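Local coordinates for aminoglycoside phosphotransferase (Mycobacterium smegmatis, PDB 6EF6), which phosphorylates (S)-1-amino-2-propanol, as the aminopropanol kinase associated with an aminoacetone-utilization bacterial microcompartment, at residues T36-S41 against R110-D115; A55-E60 against L68-Q73; T101-R106 against V126-M131. One frame throughout, in Å; residues are numbered along the deposited sequence.

Contact 1 (T36-S41 against R110-D115); sequences THYDVS and RVVTVD
H37 and Y38 meet V112 where the loop following helix 28-35 runs beside 112-114, an edge strand of the five-stranded antiparallel sheet in a kinase-like N-terminal lobe. The two backbones stay too far apart to pair, with H37 and V112 7.6 Å between CA atoms, and no direct hydrogen bond joins the segments, so side chains and one water carry the contact. Traced outward, the H37 side chain meets V112 first and V114 last. Its CB lies near both V112 methyls; its CG is 3.9 Å from V112 CG1; its CE1 comes within 4.2 Å of V114 CG1. The middle step is a CH-pi contact: V112 CG1 sits over one ring face, 4.1 Å from the centroid and 21° off the ring normal, displaced toward the rim. V112 can serve two aromatic neighbours because its methyls diverge: CG1, anti to the backbone N (chi1 171°), takes the imidazole, while CG2 takes the phenol. Y38 and V112 run past each other in opposite directions, which sets V112 CG2 3.6 Å from Y38 CZ at an oblique approach to the ring. Outside the two segments, H128 packs edge-to-face with Y38, and A105 touches both Y38 and V112, adding to the packing round the phenol. Its hydroxyl still has a polar outlet. Y38 OH donates to a water at 2.7 Å, and that same water donates to R110 O at 2.6 Å, bridging a gap of 4.4 Å between Y38 OH and R110 O.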
loop_
_atom_site.group_PDB
_atom_site.type_symbol
_atom_site.label_atom_id
_atom_site.label_comp_id
_atom_site.label_asym_id
_atom_site.label_seq_id
_atom_site.Cartn_x
_atom_site.Cartn_y
_atom_site.Cartn_z
ATOM N N THR A 36 -17.978 20.347 -8.419
ATOM C CA THR A 36 -19.352 20.827 -8.435
ATOM C C THR A 36 -20.262 19.952 -7.583
ATOM O O THR A 36 -21.382 20.377 -7.269
ATOM C CB THR A 36 -19.903 20.929 -9.859
ATOM O OG1 THR A 36 -20.038 19.618 -10.403
ATOM C CG2 THR A 36 -18.970 21.714 -10.728
ATOM N N HIS A 37 -19.823 18.747 -7.222
ATOM C CA HIS A 37 -20.646 17.834 -6.427
ATOM C C HIS A 37 -20.471 18.011 -4.927
ATOM O O HIS A 37 -21.128 17.318 -4.154
ATOM C CB HIS A 37 -20.366 16.390 -6.838
ATOM C CG HIS A 37 -20.820 16.097 -8.223
ATOM N ND1 HIS A 37 -20.053 16.393 -9.330
ATOM C CD2 HIS A 37 -21.990 15.607 -8.695
ATOM C CE1 HIS A 37 -20.724 16.073 -10.421
ATOM N NE2 HIS A 37 -21.906 15.604 -10.066
ATOM N N TYR A 38 -19.650 18.945 -4.501
ATOM C CA TYR A 38 -19.349 19.178 -3.105
ATOM C C TYR A 38 -19.615 20.638 -2.773
ATOM O O TYR A 38 -19.701 21.499 -3.655
ATOM C CB TYR A 38 -17.889 18.808 -2.814
ATOM C CG TYR A 38 -17.604 17.335 -3.065
ATOM C CD1 TYR A 38 -17.886 16.364 -2.086
ATOM C CD2 TYR A 38 -17.039 16.899 -4.253
ATOM C CE1 TYR A 38 -17.613 15.023 -2.295
ATOM C CE2 TYR A 38 -16.749 15.550 -4.464
ATOM C CZ TYR A 38 -17.025 14.616 -3.469
ATOM O OH TYR A 38 -16.735 13.293 -3.667
ATOM N N ASP A 39 -19.757 20.902 -1.476
ATOM C CA ASP A 39 -20.076 22.240 -1.018
ATOM C C ASP A 39 -18.903 23.192 -1.124
ATOM O O ASP A 39 -19.112 24.410 -1.123
ATOM C CB ASP A 39 -20.642 22.192 0.394
ATOM C CG ASP A 39 -22.076 21.720 0.410
ATOM O OD1 ASP A 39 -22.829 22.092 -0.522
ATOM O OD2 ASP A 39 -22.451 20.966 1.325
ATOM N N VAL A 40 -17.686 22.677 -1.239
ATOM C CA VAL A 40 -16.550 23.549 -1.471
ATOM C C VAL A 40 -16.702 24.237 -2.825
ATOM O O VAL A 40 -17.176 23.644 -3.803
ATOM C CB VAL A 40 -15.254 22.728 -1.377
ATOM C CG1 VAL A 40 -15.252 21.639 -2.431
ATOM C CG2 VAL A 40 -14.054 23.647 -1.506
ATOM N N SER A 41 -16.291 25.503 -2.883
ATOM C CA SER A 41 -16.456 26.304 -4.094
ATOM C C SER A 41 -15.914 25.573 -5.322
ATOM O O SER A 41 -14.876 24.903 -5.270
ATOM C CB SER A 41 -15.738 27.642 -3.924
ATOM O OG SER A 41 -15.571 28.283 -5.165
ATOM N N ARG A 110 -20.820 8.735 -1.177
ATOM C CA ARG A 110 -19.412 8.767 -0.820
ATOM C C ARG A 110 -18.495 8.730 -2.026
ATOM O O ARG A 110 -17.390 9.268 -1.962
ATOM C CB ARG A 110 -19.096 7.577 0.080
ATOM C CG ARG A 110 -19.854 7.627 1.382
ATOM C CD ARG A 110 -19.525 6.468 2.348
ATOM N NE ARG A 110 -19.825 5.184 1.749
ATOM C CZ ARG A 110 -19.485 4.020 2.319
ATOM N NH1 ARG A 110 -18.916 4.012 3.511
ATOM N NH2 ARG A 110 -19.750 2.886 1.692
ATOM N N VAL A 111 -18.891 8.057 -3.096
ATOM C CA VAL A 111 -18.087 7.954 -4.311
ATOM C C VAL A 111 -18.797 8.718 -5.418
ATOM O O VAL A 111 -19.916 8.362 -5.801
ATOM C CB VAL A 111 -17.881 6.494 -4.722
ATOM C CG1 VAL A 111 -16.927 6.431 -5.936
ATOM C CG2 VAL A 111 -17.341 5.698 -3.515
ATOM N N VAL A 112 -18.137 9.748 -5.947
ATOM C CA VAL A 112 -18.662 10.533 -7.067
ATOM C C VAL A 112 -18.025 10.000 -8.338
ATOM O O VAL A 112 -16.797 9.967 -8.444
ATOM C CB VAL A 112 -18.338 12.028 -6.900
ATOM C CG1 VAL A 112 -18.694 12.804 -8.158
ATOM C CG2 VAL A 112 -19.079 12.592 -5.698
ATOM N N THR A 113 -18.845 9.642 -9.323
ATOM C CA THR A 113 -18.357 9.198 -10.621
ATOM C C THR A 113 -18.610 10.302 -11.622
ATOM O O THR A 113 -19.746 10.768 -11.746
ATOM C CB THR A 113 -19.083 7.928 -11.071
ATOM O OG1 THR A 113 -18.840 6.881 -10.129
ATOM C CG2 THR A 113 -18.590 7.477 -12.444
ATOM N N VAL A 114 -17.563 10.727 -12.332
ATOM C CA VAL A 114 -17.765 11.760 -13.338
ATOM C C VAL A 114 -17.338 11.238 -14.698
ATOM O O VAL A 114 -16.376 10.478 -14.840
ATOM C CB VAL A 114 -17.120 13.129 -13.026
ATOM C CG1 VAL A 114 -17.551 13.626 -11.635
ATOM C CG2 VAL A 114 -15.639 13.055 -13.137
ATOM N N ASP A 115 -18.065 11.692 -15.707
ATOM C CA ASP A 115 -17.940 11.204 -17.066
ATOM C C ASP A 115 -17.498 12.360 -17.945
ATOM O O ASP A 115 -18.276 13.313 -18.131
ATOM C CB ASP A 115 -19.310 10.712 -17.539
ATOM C CG ASP A 115 -19.219 9.749 -18.712
ATOM O OD1 ASP A 115 -18.206 9.798 -19.446
ATOM O OD2 ASP A 115 -20.166 8.946 -18.900
HETATM O O HOH W 1 -16.655 11.719 -1.465
#

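Contact 2 (A55-E60 against L68-Q73); sequences ATYLVE and LRVHRQ. With BEZ (benzoic acid), chain B.
T56 and R69 face each other as a non-hydrogen-bonded antiparallel pair, and both side chains rise from the sheet face that receives the benzoic acid. R69 makes the polar contact: its NH1 donates to BEZ O1 at 2.9 Å, with an N-H...O angle of 137° that marks a bent bond, and O1 lies at the edge of the guanidinium, near its plane. The extended start of the arginine chain puts CD 3.3 Å from BEZ O2, and the bend at chi3 (76°) then turns the guanidinium so that NH1 reaches O1. From the neighbouring strand T56 adds its CG2 beside the ligand ring, 4.0 Å from BEZ C2. T56 OG1 is buried without a hydrogen-bonding partner in the model.

One layer out, the strands fix the spacing of this pair. V70 N donates to A55 O at 2.8 Å in a nearly straight bond (170°), while Y57 and L68 exchange two bonds, N to O in each direction. The return bond from A55 N to V70 O is weak, and a water joining the same two atoms supplements it. On the reverse face, Y57 CE1 touches V70 CG2 at the tyrosine ring's edge, and V59 CG2 rests 3.9 Å from L68 CB.

Farther out, E84 of helix 78-94 forms a salt bridge with R69 NH2, resembling the basic residue and helix glutamate of protein kinases. The guanidinium thus serves E84 through NH2 and the ligand through NH1. A cationic group beside the carboxyl would be expected to favour benzoate, with E84 partly offsetting that charge.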
loop_
_atom_site.group_PDB
_atom_site.type_symbol
_atom_site.label_atom_id
_atom_site.label_comp_id
_atom_site.label_asym_id
_atom_site.label_seq_id
_atom_site.Cartn_x
_atom_site.Cartn_y
_atom_site.Cartn_z
ATOM N N ALA A 55 -4.351 10.293 -8.565
ATOM C CA ALA A 55 -4.121 11.730 -8.466
ATOM C C ALA A 55 -4.871 12.249 -7.245
ATOM O O ALA A 55 -6.094 12.136 -7.176
ATOM C CB ALA A 55 -4.613 12.406 -9.744
ATOM N N THR A 56 -4.148 12.811 -6.279
ATOM C CA THR A 56 -4.727 13.311 -5.038
ATOM C C THR A 56 -4.384 14.787 -4.890
ATOM O O THR A 56 -3.244 15.184 -5.150
ATOM C CB THR A 56 -4.175 12.497 -3.861
ATOM O OG1 THR A 56 -4.594 11.120 -3.996
ATOM C CG2 THR A 56 -4.697 13.033 -2.519
ATOM N N TYR A 57 -5.386 15.607 -4.573
ATOM C CA TYR A 57 -5.256 17.059 -4.596
ATOM C C TYR A 57 -5.624 17.656 -3.249
ATOM O O TYR A 57 -6.616 17.261 -2.623
ATOM C CB TYR A 57 -6.197 17.679 -5.629
ATOM C CG TYR A 57 -5.926 17.247 -7.053
ATOM C CD1 TYR A 57 -6.525 16.116 -7.576
ATOM C CD2 TYR A 57 -5.057 17.970 -7.876
ATOM C CE1 TYR A 57 -6.287 15.717 -8.872
ATOM C CE2 TYR A 57 -4.809 17.567 -9.169
ATOM C CZ TYR A 57 -5.431 16.437 -9.662
ATOM O OH TYR A 57 -5.155 16.052 -10.950
ATOM N N LEU A 58 -4.841 18.641 -2.827
ATOM C CA LEU A 58 -5.222 19.501 -1.716
ATOM C C LEU A 58 -6.180 20.550 -2.246
ATOM O O LEU A 58 -5.831 21.300 -3.164
ATOM C CB LEU A 58 -3.984 20.168 -1.128
ATOM C CG LEU A 58 -4.280 21.247 -0.073
ATOM C CD1 LEU A 58 -5.033 20.613 1.107
ATOM C CD2 LEU A 58 -2.993 21.909 0.402
ATOM N N VAL A 59 -7.380 20.604 -1.675
ATOM C CA VAL A 59 -8.413 21.560 -2.076
ATOM C C VAL A 59 -8.412 22.702 -1.071
ATOM O O VAL A 59 -8.578 22.471 0.134
ATOM C CB VAL A 59 -9.800 20.889 -2.079
ATOM C CG1 VAL A 59 -10.889 21.893 -2.491
ATOM C CG2 VAL A 59 -9.832 19.674 -2.975
ATOM N N GLU A 60 -8.284 23.937 -1.550
ATOM C CA GLU A 60 -8.221 25.095 -0.663
ATOM C C GLU A 60 -9.249 26.126 -1.095
ATOM O O GLU A 60 -9.231 26.580 -2.241
ATOM C CB GLU A 60 -6.819 25.706 -0.638
ATOM C CG GLU A 60 -5.782 24.705 -0.151
ATOM C CD GLU A 60 -4.374 25.267 -0.089
ATOM O OE1 GLU A 60 -3.935 25.621 1.027
ATOM O OE2 GLU A 60 -3.707 25.350 -1.146
ATOM N N LEU A 68 -8.972 15.653 -2.301
ATOM C CA LEU A 68 -9.764 14.997 -3.335
ATOM C C LEU A 68 -8.925 13.915 -4.018
ATOM O O LEU A 68 -7.849 14.209 -4.554
ATOM C CB LEU A 68 -10.243 16.040 -4.351
ATOM C CG LEU A 68 -11.302 15.588 -5.326
ATOM C CD1 LEU A 68 -12.618 15.351 -4.635
ATOM C CD2 LEU A 68 -11.471 16.682 -6.399
ATOM N N ARG A 69 -9.396 12.673 -4.001
ATOM C CA ARG A 69 -8.708 11.550 -4.632
ATOM C C ARG A 69 -9.411 11.156 -5.934
ATOM O O ARG A 69 -10.570 10.718 -5.907
ATOM C CB ARG A 69 -8.695 10.355 -3.675
ATOM C CG ARG A 69 -8.037 9.106 -4.230
ATOM C CD ARG A 69 -8.011 8.011 -3.162
ATOM N NE ARG A 69 -9.311 7.396 -3.000
ATOM C CZ ARG A 69 -9.552 6.401 -2.143
ATOM N NH1 ARG A 69 -8.601 5.973 -1.303
ATOM N NH2 ARG A 69 -10.736 5.834 -2.156
ATOM N N VAL A 70 -8.718 11.277 -7.063
ATOM C CA VAL A 70 -9.254 10.880 -8.368
ATOM C C VAL A 70 -8.687 9.501 -8.714
ATOM O O VAL A 70 -7.486 9.348 -8.940
ATOM C CB VAL A 70 -8.915 11.907 -9.456
ATOM C CG1 VAL A 70 -9.428 11.439 -10.836
ATOM C CG2 VAL A 70 -9.517 13.274 -9.136
ATOM N N HIS A 71 -9.542 8.481 -8.779
ATOM C CA HIS A 71 -9.066 7.118 -8.982
ATOM C C HIS A 71 -8.597 6.917 -10.410
ATOM O O HIS A 71 -9.229 7.372 -11.371
ATOM C CB HIS A 71 -10.185 6.131 -8.672
ATOM C CG HIS A 71 -10.448 5.976 -7.215
ATOM N ND1 HIS A 71 -9.905 4.949 -6.481
ATOM C CD2 HIS A 71 -11.171 6.719 -6.348
ATOM C CE1 HIS A 71 -10.277 5.079 -5.217
ATOM N NE2 HIS A 71 -11.066 6.132 -5.113
ATOM N N ARG A 72 -7.464 6.246 -10.554
ATOM C CA ARG A 72 -7.010 5.953 -11.887
ATOM C C ARG A 72 -7.987 5.012 -12.591
ATOM O O ARG A 72 -8.840 4.368 -11.976
ATOM C CB ARG A 72 -5.577 5.440 -11.883
ATOM C CG ARG A 72 -5.376 4.165 -11.165
ATOM C CD ARG A 72 -3.894 3.863 -11.209
ATOM N NE ARG A 72 -3.578 2.536 -10.711
ATOM C CZ ARG A 72 -3.416 2.243 -9.427
ATOM N NH1 ARG A 72 -3.115 1.004 -9.069
ATOM N NH2 ARG A 72 -3.547 3.187 -8.505
ATOM N N GLN A 73 -7.899 5.012 -13.915
ATOM C CA GLN A 73 -8.856 4.291 -14.734
ATOM C C GLN A 73 -8.687 2.790 -14.552
ATOM O O GLN A 73 -7.570 2.285 -14.450
ATOM C CB GLN A 73 -8.639 4.663 -16.207
ATOM C CG GLN A 73 -9.369 3.776 -17.189
ATOM C CD GLN A 73 -9.075 4.143 -18.630
ATOM O OE1 GLN A 73 -9.013 5.322 -18.981
ATOM N NE2 GLN A 73 -8.879 3.129 -19.470
HETATM C C BEZ B . -5.807 8.465 -0.338
HETATM O O1 BEZ B . -6.524 7.514 -0.024
HETATM O O2 BEZ B . -5.196 8.445 -1.444
HETATM C C1 BEZ B . -5.686 9.606 0.614
HETATM C C2 BEZ B . -4.620 10.482 0.524
HETATM C C3 BEZ B . -4.528 11.541 1.420
HETATM C C4 BEZ B . -5.493 11.706 2.404
HETATM C C5 BEZ B . -6.566 10.823 2.486
HETATM C C6 BEZ B . -6.649 9.772 1.597
HETATM O O HOH W 2 -5.752 9.212 -11.096
#

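Contact 3 (T101-R106 against V126-M131); sequences TVVPAR and VVHFEM. With BEZ (benzoic acid), chain B.
V103 lies alongside H128, the two side chains pointing the same way, and covers one face of the imidazole: V103 CB is 4.2 Å from the ring centroid and 25° off its normal, a CH-pi contact offset toward the rim. The backbones of the same two residues are also bonded: V103 N donates to H128 O at 2.7 Å; the bond is straight at hydrogen (173°), yet the donor stands above the carbonyl plane. H128 NE2 is held separately by S66 OG. A second backbone bond, from E130 N to T101 O at 2.9 Å, brackets the single bridge between V102 and F129. With chi1 at -62°, E130 carries its extended chain across T101, where the carboxylate OE2 stands 3.7 Å from the methyl CG2; a water links OE2 to V102 O.

F129 is sandwiched. V127 CG1 lies over one ring face and BEZ C6 over the opposite one, the latter 3.6 Å from F129 CD2, while V102 CG2 reaches F129 CE1 at 3.8 Å from an oblique direction. L88 of helix 78-94 and P100 also touch the phenyl, adding apolar surface beside it. A loop bridged onto the strand that heads for the interlobe linker, with an aromatic side chain facing the ligand, is consistent with the N-lobe wall of the nucleotide cleft in kinase-like phosphotransferases.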
loop_
_atom_site.group_PDB
_atom_site.type_symbol
_atom_site.label_atom_id
_atom_site.label_comp_id
_atom_site.label_asym_id
_atom_site.label_seq_id
_atom_site.Cartn_x
_atom_site.Cartn_y
_atom_site.Cartn_z
ATOM N N THR A 101 -11.398 10.625 6.950
ATOM C CA THR A 101 -12.845 10.769 7.055
ATOM C C THR A 101 -13.412 11.206 5.713
ATOM O O THR A 101 -13.004 12.228 5.157
ATOM C CB THR A 101 -13.213 11.820 8.095
ATOM O OG1 THR A 101 -12.724 11.415 9.386
ATOM C CG2 THR A 101 -14.712 11.968 8.185
ATOM N N VAL A 102 -14.379 10.449 5.208
ATOM C CA VAL A 102 -14.961 10.763 3.918
ATOM C C VAL A 102 -15.857 11.996 4.042
ATOM O O VAL A 102 -16.589 12.161 5.028
ATOM C CB VAL A 102 -15.743 9.538 3.411
ATOM C CG1 VAL A 102 -16.574 9.923 2.178
ATOM C CG2 VAL A 102 -14.818 8.414 3.077
ATOM N N VAL A 103 -15.788 12.875 3.047
ATOM C CA VAL A 103 -16.712 14.008 2.909
ATOM C C VAL A 103 -17.778 13.600 1.897
ATOM O O VAL A 103 -17.454 13.448 0.712
ATOM C CB VAL A 103 -15.972 15.263 2.432
ATOM C CG1 VAL A 103 -16.954 16.418 2.117
ATOM C CG2 VAL A 103 -14.989 15.688 3.458
ATOM N N PRO A 104 -19.026 13.412 2.299
ATOM C CA PRO A 104 -20.042 13.063 1.305
ATOM C C PRO A 104 -20.328 14.207 0.350
ATOM O O PRO A 104 -20.187 15.388 0.683
ATOM C CB PRO A 104 -21.282 12.743 2.151
ATOM C CG PRO A 104 -20.734 12.375 3.494
ATOM C CD PRO A 104 -19.544 13.273 3.670
ATOM N N ALA A 105 -20.734 13.821 -0.855
ATOM C CA ALA A 105 -21.135 14.772 -1.881
ATOM C C ALA A 105 -22.459 15.417 -1.493
ATOM O O ALA A 105 -23.070 15.077 -0.466
ATOM C CB ALA A 105 -21.269 14.074 -3.229
ATOM N N ARG A 106 -22.936 16.333 -2.349
ATOM C CA ARG A 106 -24.116 17.114 -2.000
ATOM C C ARG A 106 -25.389 16.281 -1.967
ATOM O O ARG A 106 -26.399 16.747 -1.432
ATOM C CB ARG A 106 -24.312 18.258 -2.997
ATOM C CG ARG A 106 -23.278 19.324 -2.880
ATOM C CD ARG A 106 -23.206 20.162 -4.170
ATOM N NE ARG A 106 -24.505 20.691 -4.616
ATOM C CZ ARG A 106 -25.114 21.739 -4.070
ATOM N NH1 ARG A 106 -24.577 22.331 -3.018
ATOM N NH2 ARG A 106 -26.273 22.173 -4.536
ATOM N N VAL A 126 -14.247 9.301 -7.844
ATOM C CA VAL A 126 -13.616 10.306 -7.005
ATOM C C VAL A 126 -14.115 10.121 -5.576
ATOM O O VAL A 126 -15.294 9.842 -5.360
ATOM C CB VAL A 126 -13.959 11.711 -7.557
ATOM C CG1 VAL A 126 -13.313 12.754 -6.731
ATOM C CG2 VAL A 126 -13.505 11.820 -9.026
ATOM N N VAL A 127 -13.222 10.261 -4.601
ATOM C CA VAL A 127 -13.603 10.311 -3.189
ATOM C C VAL A 127 -12.985 11.559 -2.561
ATOM O O VAL A 127 -11.831 11.898 -2.839
ATOM C CB VAL A 127 -13.210 9.025 -2.410
ATOM C CG1 VAL A 127 -13.698 9.131 -0.988
ATOM C CG2 VAL A 127 -13.754 7.805 -3.082
ATOM N N HIS A 128 -13.764 12.263 -1.745
ATOM C CA HIS A 128 -13.355 13.485 -1.057
ATOM C C HIS A 128 -13.146 13.162 0.415
ATOM O O HIS A 128 -13.985 12.489 1.023
ATOM C CB HIS A 128 -14.447 14.534 -1.235
ATOM C CG HIS A 128 -14.047 15.938 -0.899
ATOM N ND1 HIS A 128 -14.929 16.988 -1.047
ATOM C CD2 HIS A 128 -12.885 16.486 -0.477
ATOM C CE1 HIS A 128 -14.338 18.116 -0.710
ATOM N NE2 HIS A 128 -13.093 17.847 -0.372
ATOM N N PHE A 129 -12.022 13.591 0.980
ATOM C CA PHE A 129 -11.700 13.351 2.381
ATOM C C PHE A 129 -11.458 14.664 3.120
ATOM O O PHE A 129 -11.038 15.662 2.518
ATOM C CB PHE A 129 -10.410 12.506 2.496
ATOM C CG PHE A 129 -10.516 11.122 1.888
ATOM C CD1 PHE A 129 -11.147 10.090 2.575
ATOM C CD2 PHE A 129 -9.949 10.848 0.640
ATOM C CE1 PHE A 129 -11.216 8.804 2.023
ATOM C CE2 PHE A 129 -10.026 9.586 0.069
ATOM C CZ PHE A 129 -10.637 8.545 0.776
ATOM N N GLU A 130 -11.645 14.640 4.448
ATOM C CA GLU A 130 -11.288 15.790 5.263
ATOM C C GLU A 130 -9.775 15.960 5.262
ATOM O O GLU A 130 -9.016 15.018 4.986
ATOM C CB GLU A 130 -11.806 15.638 6.695
ATOM C CG GLU A 130 -13.328 15.550 6.779
ATOM C CD GLU A 130 -13.874 15.609 8.195
ATOM O OE1 GLU A 130 -13.082 15.585 9.159
ATOM O OE2 GLU A 130 -15.115 15.667 8.338
ATOM N N MET A 131 -9.340 17.175 5.581
ATOM C CA MET A 131 -7.912 17.461 5.647
ATOM C C MET A 131 -7.245 16.523 6.661
ATOM O O MET A 131 -7.846 16.104 7.657
ATOM C CB MET A 131 -7.681 18.934 6.014
ATOM C CG MET A 131 -6.247 19.368 5.993
ATOM S SD MET A 131 -5.446 18.981 4.443
ATOM C CE MET A 131 -3.811 19.632 4.693
HETATM C C BEZ B . -5.807 8.465 -0.338
HETATM O O1 BEZ B . -6.524 7.514 -0.024
HETATM O O2 BEZ B . -5.196 8.445 -1.444
HETATM C C1 BEZ B . -5.686 9.606 0.614
HETATM C C2 BEZ B . -4.620 10.482 0.524
HETATM C C3 BEZ B . -4.528 11.541 1.420
HETATM C C4 BEZ B . -5.493 11.706 2.404
HETATM C C5 BEZ B . -6.566 10.823 2.486
HETATM C C6 BEZ B . -6.649 9.772 1.597
HETATM O O HOH W 3 -9.555 12.818 6.485
HETATM O O HOH W 4 -17.066 14.450 6.599
HETATM O O HOH W 1 -16.655 11.719 -1.465
#

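All three contacts reach the same sheet of the N-terminal lobe, their centres about 9 to 11 Å apart. Across it the order is 45-48, 55-61, 64-70, 124-130, 112-114: contact 2 pairs the second and third strands, contact 3 adds a loop to the fourth, and contact 1 packs a loop on the fifth. R69 N and V127 O, 2.8 Å apart, tie contact 2 to contact 3, as V112 O and V126 N, 2.7 Å apart, tie contact 1 to contact 3. Along the chain, contact 2 closes before contact 3 opens, whereas contacts 1 and 3 interleave and share a water. Contacts 2 and 3 both contribute to the benzoic acid pocket; contact 1 packs on the outermost strand, the Y38 side chain about 12 Å from the ligand.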